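Local coordinates for ABC transporter periplasmic-binding protein YtfQ (Mycobacterium smegmatis, PDB 6HB0) that probably binds L-arabinofuranose outside the cell membrane and delivers it to an ABC transporter, at residues N149-E154 and P206-V211. Numbering follows the deposited sequence.
Sequences NIVQLE and PQIDVV
Asn149 meets residues 207-210, the chain leading into strand 210-213 and its first residue, through four hydrogen bonds, at the start of a parallel pairing inside the Rossmann-like sheet of one lobe of this periplasmic binding protein. Its backbone N points at Asp209 OD2 (2.8 Å), almost straight at 172°, and meets the anti lone pair of the carboxylate. Asp209 CG, anti to its own carbonyl carbon (chi1 -60°), brings that oxygen up to the strand. The Asn149 carbonyl O in turn takes two successive amides, Asp209 N in its plane at 2.9 Å and Val210 N, tilted from the plane, at 3.3 Å. The register steps from Ile208 opposite Asn149 to Val210 opposite Ile150, so Asp209 is one residue extra, a bulge-like step just before the strand pairing begins. The side-chain amide adds ND2 to Gln207 O (3.1 Å), the acceptor lying in the amide plane. Regular pairing follows with Val151 N to Val210 O at 2.9 Å.

On the face carrying Val151 and Val211, Val151 CG2 sits against Val211 CB (3.7 Å) and Ile208 CG2, while Leu153 CD1 reaches Val211 CG2 (3.8 Å). Helix 191-204 covers Val151, Leu153 and Val211 with Val197, Met198 and Phe201; it leads from strand 179-186, across the sheet, into the second segment. Ile150 and Val210 point to the opposite face, where they touch Phe169 of helix 160-173 and Tyr141 respectively. Strand 179-186 flanks 149-154 on its other edge, and beyond the bridged residues the extended side chain of Gln152 is tied through OE1 to Gln214 NE2.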
ATOM      1  N   ASN A 149      11.967   2.984  24.096  1.00 29.81           N
ATOM      2  CA  ASN A 149      12.218   4.161  23.288  1.00 31.57           C
ATOM      3  C   ASN A 149      12.177   3.811  21.803  1.00 27.63           C
ATOM      4  O   ASN A 149      12.976   3.008  21.319  1.00 30.82           O
ATOM      5  CB  ASN A 149      13.541   4.781  23.674  1.00 31.82           C
ATOM      6  CG  ASN A 149      13.493   5.450  25.068  1.00 35.49           C
ATOM      7  OD1 ASN A 149      12.457   5.705  25.621  1.00 39.56           O
ATOM      8  ND2 ASN A 149      14.625   5.762  25.574  1.00 43.64           N
ATOM      9  N   ILE A 150      11.227   4.413  21.121  1.00 27.89           N
ATOM     10  CA  ILE A 150      10.987   4.160  19.710  1.00 29.61           C
ATOM     11  C   ILE A 150      11.498   5.372  18.946  1.00 30.12           C
ATOM     12  O   ILE A 150      11.235   6.498  19.348  1.00 28.20           O
ATOM     13  CB  ILE A 150       9.487   4.024  19.431  1.00 29.26           C
ATOM     14  CG1 ILE A 150       8.900   2.856  20.225  1.00 29.19           C
ATOM     15  CG2 ILE A 150       9.237   3.805  17.931  1.00 28.39           C
ATOM     16  CD1 ILE A 150       7.378   2.877  20.260  1.00 29.57           C
ATOM     17  N   VAL A 151      12.245   5.137  17.873  1.00 26.95           N
ATOM     18  CA  VAL A 151      12.490   6.206  16.927  1.00 27.64           C
ATOM     19  C   VAL A 151      11.773   5.895  15.625  1.00 29.86           C
ATOM     20  O   VAL A 151      11.631   4.742  15.259  1.00 30.12           O
ATOM     21  CB  VAL A 151      13.966   6.475  16.726  1.00 26.09           C
ATOM     22  CG1 VAL A 151      14.608   6.833  18.080  1.00 28.24           C
ATOM     23  CG2 VAL A 151      14.687   5.354  15.986  1.00 28.88           C
ATOM     24  N   GLN A 152      11.298   6.933  14.950  1.00 27.73           N
ATOM     25  CA  GLN A 152      10.507   6.773  13.759  1.00 26.71           C
ATOM     26  C   GLN A 152      11.119   7.460  12.565  1.00 26.82           C
ATOM     27  O   GLN A 152      11.413   8.664  12.582  1.00 26.71           O
ATOM     28  CB  GLN A 152       9.094   7.292  14.015  1.00 28.69           C
ATOM     29  CG  GLN A 152       8.167   7.194  12.803  1.00 28.61           C
ATOM     30  CD  GLN A 152       6.671   7.357  13.111  1.00 31.00           C
ATOM     31  OE1 GLN A 152       5.828   7.116  12.238  1.00 30.91           O
ATOM     32  NE2 GLN A 152       6.347   7.819  14.307  1.00 33.39           N
ATOM     33  N   LEU A 153      11.310   6.697  11.512  1.00 25.79           N
ATOM     34  CA  LEU A 153      11.789   7.241  10.228  1.00 25.04           C
ATOM     35  C   LEU A 153      10.541   7.461   9.397  1.00 26.63           C
ATOM     36  O   LEU A 153       9.873   6.501   8.975  1.00 25.79           O
ATOM     37  CB  LEU A 153      12.747   6.261   9.576  1.00 26.99           C
ATOM     38  CG  LEU A 153      14.009   5.927  10.372  1.00 31.11           C
ATOM     39  CD1 LEU A 153      14.771   4.775   9.720  1.00 32.15           C
ATOM     40  CD2 LEU A 153      14.909   7.144  10.436  1.00 32.74           C
ATOM     41  N   GLU A 154      10.167   8.736   9.211  1.00 25.89           N
ATOM     42  CA  GLU A 154       8.982   9.060   8.491  1.00 25.30           C
ATOM     43  C   GLU A 154       9.252   9.193   7.009  1.00 26.34           C
ATOM     44  O   GLU A 154      10.368   9.530   6.595  1.00 26.19           O
ATOM     45  CB  GLU A 154       8.421  10.401   8.945  1.00 27.02           C
ATOM     46  CG  GLU A 154       8.203  10.523  10.414  1.00 28.46           C
ATOM     47  CD  GLU A 154       7.872  11.974  10.808  1.00 36.48           C
ATOM     48  OE1 GLU A 154       7.464  12.780   9.937  1.00 33.81           O
ATOM     49  OE2 GLU A 154       7.975  12.282  12.006  1.00 34.19           O
ATOM     50  N   PRO A 206      20.356   8.379  23.495  1.00 55.40           N
ATOM     51  CA  PRO A 206      21.280   7.378  24.076  1.00 54.79           C
ATOM     52  C   PRO A 206      20.729   5.928  24.137  1.00 45.11           C
ATOM     53  O   PRO A 206      21.478   4.968  24.056  1.00 48.96           O
ATOM     54  CB  PRO A 206      21.554   7.928  25.494  1.00 57.98           C
ATOM     55  CG  PRO A 206      20.564   9.035  25.737  1.00 59.84           C
ATOM     56  CD  PRO A 206      19.676   9.192  24.530  1.00 59.50           C
ATOM     57  N   GLN A 207      19.424   5.790  24.244  1.00 44.55           N
ATOM     58  CA  GLN A 207      18.789   4.510  24.404  1.00 49.74           C
ATOM     59  C   GLN A 207      17.698   4.373  23.320  1.00 39.93           C
ATOM     60  O   GLN A 207      16.715   5.074  23.355  1.00 41.05           O
ATOM     61  CB  GLN A 207      18.233   4.446  25.846  1.00 58.06           C
ATOM     62  CG  GLN A 207      16.972   3.609  26.087  1.00 70.84           C
ATOM     63  CD  GLN A 207      17.204   2.118  26.049  1.00 74.08           C
ATOM     64  OE1 GLN A 207      18.210   1.647  25.512  1.00 84.29           O
ATOM     65  NE2 GLN A 207      16.265   1.360  26.617  1.00 70.43           N
ATOM     66  N   ILE A 208      17.937   3.521  22.334  1.00 36.59           N
ATOM     67  CA  ILE A 208      16.957   3.247  21.281  1.00 34.73           C
ATOM     68  C   ILE A 208      16.655   1.780  21.318  1.00 30.91           C
ATOM     69  O   ILE A 208      17.558   0.948  21.213  1.00 33.22           O
ATOM     70  CB  ILE A 208      17.447   3.642  19.867  1.00 37.34           C
ATOM     71  CG1 ILE A 208      17.776   5.139  19.812  1.00 36.03           C
ATOM     72  CG2 ILE A 208      16.393   3.272  18.822  1.00 36.81           C
ATOM     73  CD1 ILE A 208      18.454   5.561  18.514  1.00 38.64           C
ATOM     74  N   ASP A 209      15.394   1.453  21.497  1.00 28.15           N
ATOM     75  CA  ASP A 209      14.989   0.051  21.536  1.00 29.99           C
ATOM     76  C   ASP A 209      14.460  -0.431  20.181  1.00 31.73           C
ATOM     77  O   ASP A 209      14.781  -1.519  19.750  1.00 26.61           O
ATOM     78  CB  ASP A 209      13.961  -0.113  22.622  1.00 33.07           C
ATOM     79  CG  ASP A 209      14.559   0.295  24.027  1.00 36.10           C
ATOM     80  OD1 ASP A 209      15.466  -0.427  24.502  1.00 42.25           O
ATOM     81  OD2 ASP A 209      14.200   1.370  24.571  1.00 36.69           O
ATOM     82  N   VAL A 210      13.701   0.414  19.500  1.00 30.79           N
ATOM     83  CA  VAL A 210      13.009   0.028  18.286  1.00 31.80           C
ATOM     84  C   VAL A 210      13.047   1.165  17.299  1.00 31.16           C
ATOM     85  O   VAL A 210      12.881   2.312  17.704  1.00 29.49           O
ATOM     86  CB  VAL A 210      11.527  -0.247  18.566  1.00 33.65           C
ATOM     87  CG1 VAL A 210      10.823  -0.641  17.259  1.00 37.86           C
ATOM     88  CG2 VAL A 210      11.360  -1.347  19.600  1.00 37.12           C
ATOM     89  N   VAL A 211      13.285   0.842  16.028  1.00 29.09           N
ATOM     90  CA  VAL A 211      12.984   1.766  14.939  1.00 27.98           C
ATOM     91  C   VAL A 211      11.749   1.340  14.162  1.00 27.71           C
ATOM     92  O   VAL A 211      11.578   0.182  13.826  1.00 24.88           O
ATOM     93  CB  VAL A 211      14.202   2.213  14.077  1.00 33.37           C
ATOM     94  CG1 VAL A 211      15.490   1.551  14.460  1.00 36.66           C
ATOM     95  CG2 VAL A 211      13.890   2.417  12.581  1.00 30.38           C
TER